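Local coordinates for VAO-type flavoprotein oxidase VAO615 (Myceliophthora thermophila, PDB 6F72), which binds one FAD bicovalently and, once its flavin is reduced, probably reacts rapidly with molecular oxygen as a flavoprotein oxidase of still unidentified substrate, at residues S272-A277 / T285-L290. Sequence-based numbering, arbitrary orientation.
Sequences SDLYWA and TFAVVL. With FAD (flavin-adenine dinucleotide), chain E.
A277, in the last turn of helix 272-278, and F286, in the loop that leads into strand 288-298, bring their backbones to 7.4 Å between CA atoms. L274 CA, one turn earlier, is almost as near, 7.6 Å from F286 CA; beyond A287 the chain draws away from the helix. A277 N still bonds to D273 O in helical fashion.

The CB bonds of A277 and F286 point at the opposite segment, and the A277 methyl sits almost centrally over one face of the F286 ring. This is a CH-pi contact, with A277 CB 3.6 Å from the ring centroid and 8° off its normal. Alanine suits the place because its short side chain lets the ring lie close against the helix; T285 CG2 covers the opposite face, nearer the rim, and the flat phenylalanine thus offers a face to each of two methyls. With its CG anti to the carbonyl carbon (chi1 -63°), F286 turns the ring toward the C-terminal end of helix 272-278, face on to the A277 methyl. With CG anti to the backbone N (chi1 -174°), L274 swings CD1 toward the loop, where it meets F286 CB at 3.9 Å. The branched leucine is long enough to approach A287 CB too, more loosely, at 4.4 Å. L539 and V542 of helix 536-546 add further apolar surface around F286 and A277. An alanine in place of F286 would probably open a gap against the A277 methyl and leave the T285 methyl without its aromatic cover.

Three residues after F286, V289 grips the adenine of FAD through its backbone: its N donates to N1A (2.8 Å), and its O accepts from N6A (2.7 Å). Helix and loop thus meet through shape and apolar contact, while adenine recognition here falls to a main-chain donor-acceptor pair that matches N1A and N6A without using the valine side chain.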
loop_
_atom_site.group_PDB
_atom_site.type_symbol
_atom_site.label_atom_id
_atom_site.label_comp_id
_atom_site.label_asym_id
_atom_site.label_seq_id
_atom_site.Cartn_x
_atom_site.Cartn_y
_atom_site.Cartn_z
ATOM N N SER A 272 -9.378 2.507 22.934
ATOM C CA SER A 272 -7.944 2.345 22.691
ATOM C C SER A 272 -7.621 1.059 21.948
ATOM O O SER A 272 -6.639 0.993 21.210
ATOM C CB SER A 272 -7.170 2.415 24.011
ATOM O OG SER A 272 -7.594 1.388 24.889
ATOM N N ASP A 273 -8.467 0.057 22.164
ATOM C CA ASP A 273 -8.332 -1.243 21.555
ATOM C C ASP A 273 -8.592 -1.151 20.042
ATOM O O ASP A 273 -7.880 -1.791 19.251
ATOM C CB ASP A 273 -9.216 -2.291 22.266
ATOM C CG ASP A 273 -10.698 -1.926 22.295
ATOM O OD1 ASP A 273 -11.086 -0.775 21.973
ATOM O OD2 ASP A 273 -11.499 -2.808 22.663
ATOM N N LEU A 274 -9.577 -0.330 19.655
ATOM C CA LEU A 274 -9.801 0.005 18.252
ATOM C C LEU A 274 -8.642 0.817 17.672
ATOM O O LEU A 274 -8.216 0.544 16.531
ATOM C CB LEU A 274 -11.155 0.688 18.011
ATOM C CG LEU A 274 -11.615 0.982 16.558
ATOM C CD1 LEU A 274 -11.796 -0.261 15.677
ATOM C CD2 LEU A 274 -12.901 1.791 16.565
ATOM N N TYR A 275 -8.113 1.766 18.443
ATOM C CA TYR A 275 -6.948 2.558 18.013
ATOM C C TYR A 275 -5.755 1.628 17.699
ATOM O O TYR A 275 -5.043 1.830 16.708
ATOM C CB TYR A 275 -6.566 3.653 19.050
ATOM C CG TYR A 275 -5.189 4.233 18.793
ATOM C CD1 TYR A 275 -4.039 3.621 19.333
ATOM C CD2 TYR A 275 -5.014 5.353 17.979
ATOM C CE1 TYR A 275 -2.769 4.107 19.053
ATOM C CE2 TYR A 275 -3.741 5.858 17.707
ATOM C CZ TYR A 275 -2.626 5.229 18.242
ATOM O OH TYR A 275 -1.353 5.698 17.991
ATOM N N TRP A 276 -5.559 0.634 18.573
ATOM C CA TRP A 276 -4.480 -0.351 18.487
ATOM C C TRP A 276 -4.568 -1.190 17.169
ATOM O O TRP A 276 -3.591 -1.251 16.408
ATOM C CB TRP A 276 -4.512 -1.230 19.743
ATOM C CG TRP A 276 -3.445 -2.280 19.825
ATOM C CD1 TRP A 276 -2.187 -2.131 20.348
ATOM C CD2 TRP A 276 -3.555 -3.652 19.426
ATOM N NE1 TRP A 276 -1.489 -3.324 20.262
ATOM C CE2 TRP A 276 -2.304 -4.276 19.713
ATOM C CE3 TRP A 276 -4.581 -4.421 18.849
ATOM C CZ2 TRP A 276 -2.052 -5.632 19.441
ATOM C CZ3 TRP A 276 -4.327 -5.782 18.567
ATOM C CH2 TRP A 276 -3.065 -6.365 18.860
ATOM N N ALA A 277 -5.746 -1.787 16.932
ATOM C CA ALA A 277 -6.088 -2.558 15.741
ATOM C C ALA A 277 -5.950 -1.759 14.458
ATOM O O ALA A 277 -5.364 -2.256 13.508
ATOM C CB ALA A 277 -7.492 -3.146 15.852
ATOM N N THR A 285 -11.312 -3.765 7.618
ATOM C CA THR A 285 -11.930 -4.820 8.425
ATOM C C THR A 285 -12.507 -4.384 9.781
ATOM O O THR A 285 -13.506 -4.956 10.240
ATOM C CB THR A 285 -11.047 -6.075 8.543
ATOM O OG1 THR A 285 -11.801 -7.112 9.181
ATOM C CG2 THR A 285 -9.771 -5.815 9.336
ATOM N N PHE A 286 -11.896 -3.374 10.396
ATOM C CA PHE A 286 -12.289 -2.956 11.756
ATOM C C PHE A 286 -13.393 -1.904 11.817
ATOM O O PHE A 286 -14.256 -1.983 12.687
ATOM C CB PHE A 286 -11.078 -2.491 12.570
ATOM C CG PHE A 286 -10.053 -3.573 12.799
ATOM C CD1 PHE A 286 -10.350 -4.680 13.611
ATOM C CD2 PHE A 286 -8.796 -3.493 12.199
ATOM C CE1 PHE A 286 -9.416 -5.681 13.817
ATOM C CE2 PHE A 286 -7.846 -4.500 12.413
ATOM C CZ PHE A 286 -8.161 -5.595 13.217
ATOM N N ALA A 287 -13.331 -0.935 10.902
ATOM C CA ALA A 287 -14.227 0.230 10.864
ATOM C C ALA A 287 -13.971 1.036 9.589
ATOM O O ALA A 287 -12.936 0.861 8.930
ATOM C CB ALA A 287 -14.017 1.115 12.102
ATOM N N VAL A 288 -14.904 1.931 9.265
ATOM C CA VAL A 288 -14.726 2.848 8.150
ATOM C C VAL A 288 -14.065 4.108 8.690
ATOM O O VAL A 288 -14.634 4.793 9.552
ATOM C CB VAL A 288 -16.071 3.179 7.451
ATOM C CG1 VAL A 288 -15.851 4.006 6.202
ATOM C CG2 VAL A 288 -16.818 1.905 7.099
ATOM N N VAL A 289 -12.884 4.426 8.172
ATOM C CA VAL A 289 -12.123 5.587 8.643
ATOM C C VAL A 289 -12.515 6.821 7.838
ATOM O O VAL A 289 -12.487 6.786 6.594
ATOM C CB VAL A 289 -10.594 5.346 8.540
ATOM C CG1 VAL A 289 -9.807 6.650 8.618
ATOM C CG2 VAL A 289 -10.130 4.342 9.602
ATOM N N LEU A 290 -12.868 7.893 8.550
ATOM C CA LEU A 290 -13.200 9.185 7.937
ATOM C C LEU A 290 -12.027 10.152 7.922
ATOM O O LEU A 290 -11.908 10.991 7.035
ATOM C CB LEU A 290 -14.398 9.816 8.642
ATOM C CG LEU A 290 -15.730 9.059 8.644
ATOM C CD1 LEU A 290 -16.659 9.723 9.650
ATOM C CD2 LEU A 290 -16.377 9.037 7.267
HETATM P PA FAD E . -7.111 1.076 -1.335
HETATM O O1A FAD E . -7.002 -0.104 -2.266
HETATM O O2A FAD E . -8.182 2.082 -1.655
HETATM O O5B FAD E . -7.309 0.519 0.159
HETATM C C5B FAD E . -6.554 -0.584 0.662
HETATM C C4B FAD E . -7.294 -1.301 1.785
HETATM O O4B FAD E . -7.599 -0.373 2.828
HETATM C C3B FAD E . -8.615 -1.921 1.374
HETATM O O3B FAD E . -8.757 -3.132 2.128
HETATM C C2B FAD E . -9.669 -0.922 1.820
HETATM O O2B FAD E . -10.906 -1.560 2.148
HETATM C C1B FAD E . -9.019 -0.296 3.043
HETATM N N9A FAD E . -9.360 1.129 3.265
HETATM C C8A FAD E . -8.840 2.178 2.591
HETATM N N7A FAD E . -9.332 3.347 3.070
HETATM C C5A FAD E . -10.172 3.047 4.074
HETATM C C6A FAD E . -11.026 3.815 5.007
HETATM N N6A FAD E . -11.063 5.164 4.924
HETATM N N1A FAD E . -11.762 3.130 5.912
HETATM C C2A FAD E . -11.734 1.782 5.994
HETATM N N3A FAD E . -10.969 1.017 5.176
HETATM C C4A FAD E . -10.183 1.583 4.213
HETATM N N1 FAD E . 3.237 0.813 0.743
HETATM C C2 FAD E . 4.289 1.165 1.525
HETATM O O2 FAD E . 4.298 0.808 2.727
HETATM N N3 FAD E . 5.325 1.886 1.043
HETATM C C4 FAD E . 5.411 2.302 -0.231
HETATM O O4 FAD E . 6.394 2.965 -0.634
HETATM C C4X FAD E . 4.295 1.965 -1.142
HETATM N N5 FAD E . 4.294 2.356 -2.435
HETATM C C5X FAD E . 3.266 2.039 -3.275
HETATM C C6 FAD E . 3.283 2.461 -4.622
HETATM C C7 FAD E . 2.202 2.122 -5.465
HETATM C C7M FAD E . 2.244 2.578 -6.913
HETATM C C8 FAD E . 1.035 1.330 -4.931
HETATM C C8M FAD E . -0.217 1.000 -5.729
HETATM C C9 FAD E . 1.040 0.927 -3.599
HETATM C C9A FAD E . 2.104 1.246 -2.750
HETATM N N10 FAD E . 2.082 0.845 -1.392
HETATM C C10 FAD E . 3.176 1.175 -0.565
HETATM C "C1'" FAD E . 0.979 0.029 -0.889
HETATM C "C2'" FAD E . -0.051 0.668 -0.007
HETATM O "O2'" FAD E . 0.540 0.866 1.275
HETATM C "C3'" FAD E . -1.190 -0.342 0.074
HETATM O "O3'" FAD E . -1.566 -0.803 -1.242
HETATM C "C4'" FAD E . -2.399 0.244 0.787
HETATM O "O4'" FAD E . -3.343 -0.795 1.052
HETATM C "C5'" FAD E . -3.021 1.396 -0.006
HETATM O "O5'" FAD E . -4.206 1.868 0.615
HETATM P P FAD E . -5.187 2.848 -0.196
HETATM O O1P FAD E . -4.369 3.948 -0.811
HETATM O O2P FAD E . -6.333 3.137 0.745
HETATM O O3P FAD E . -5.716 1.871 -1.369
#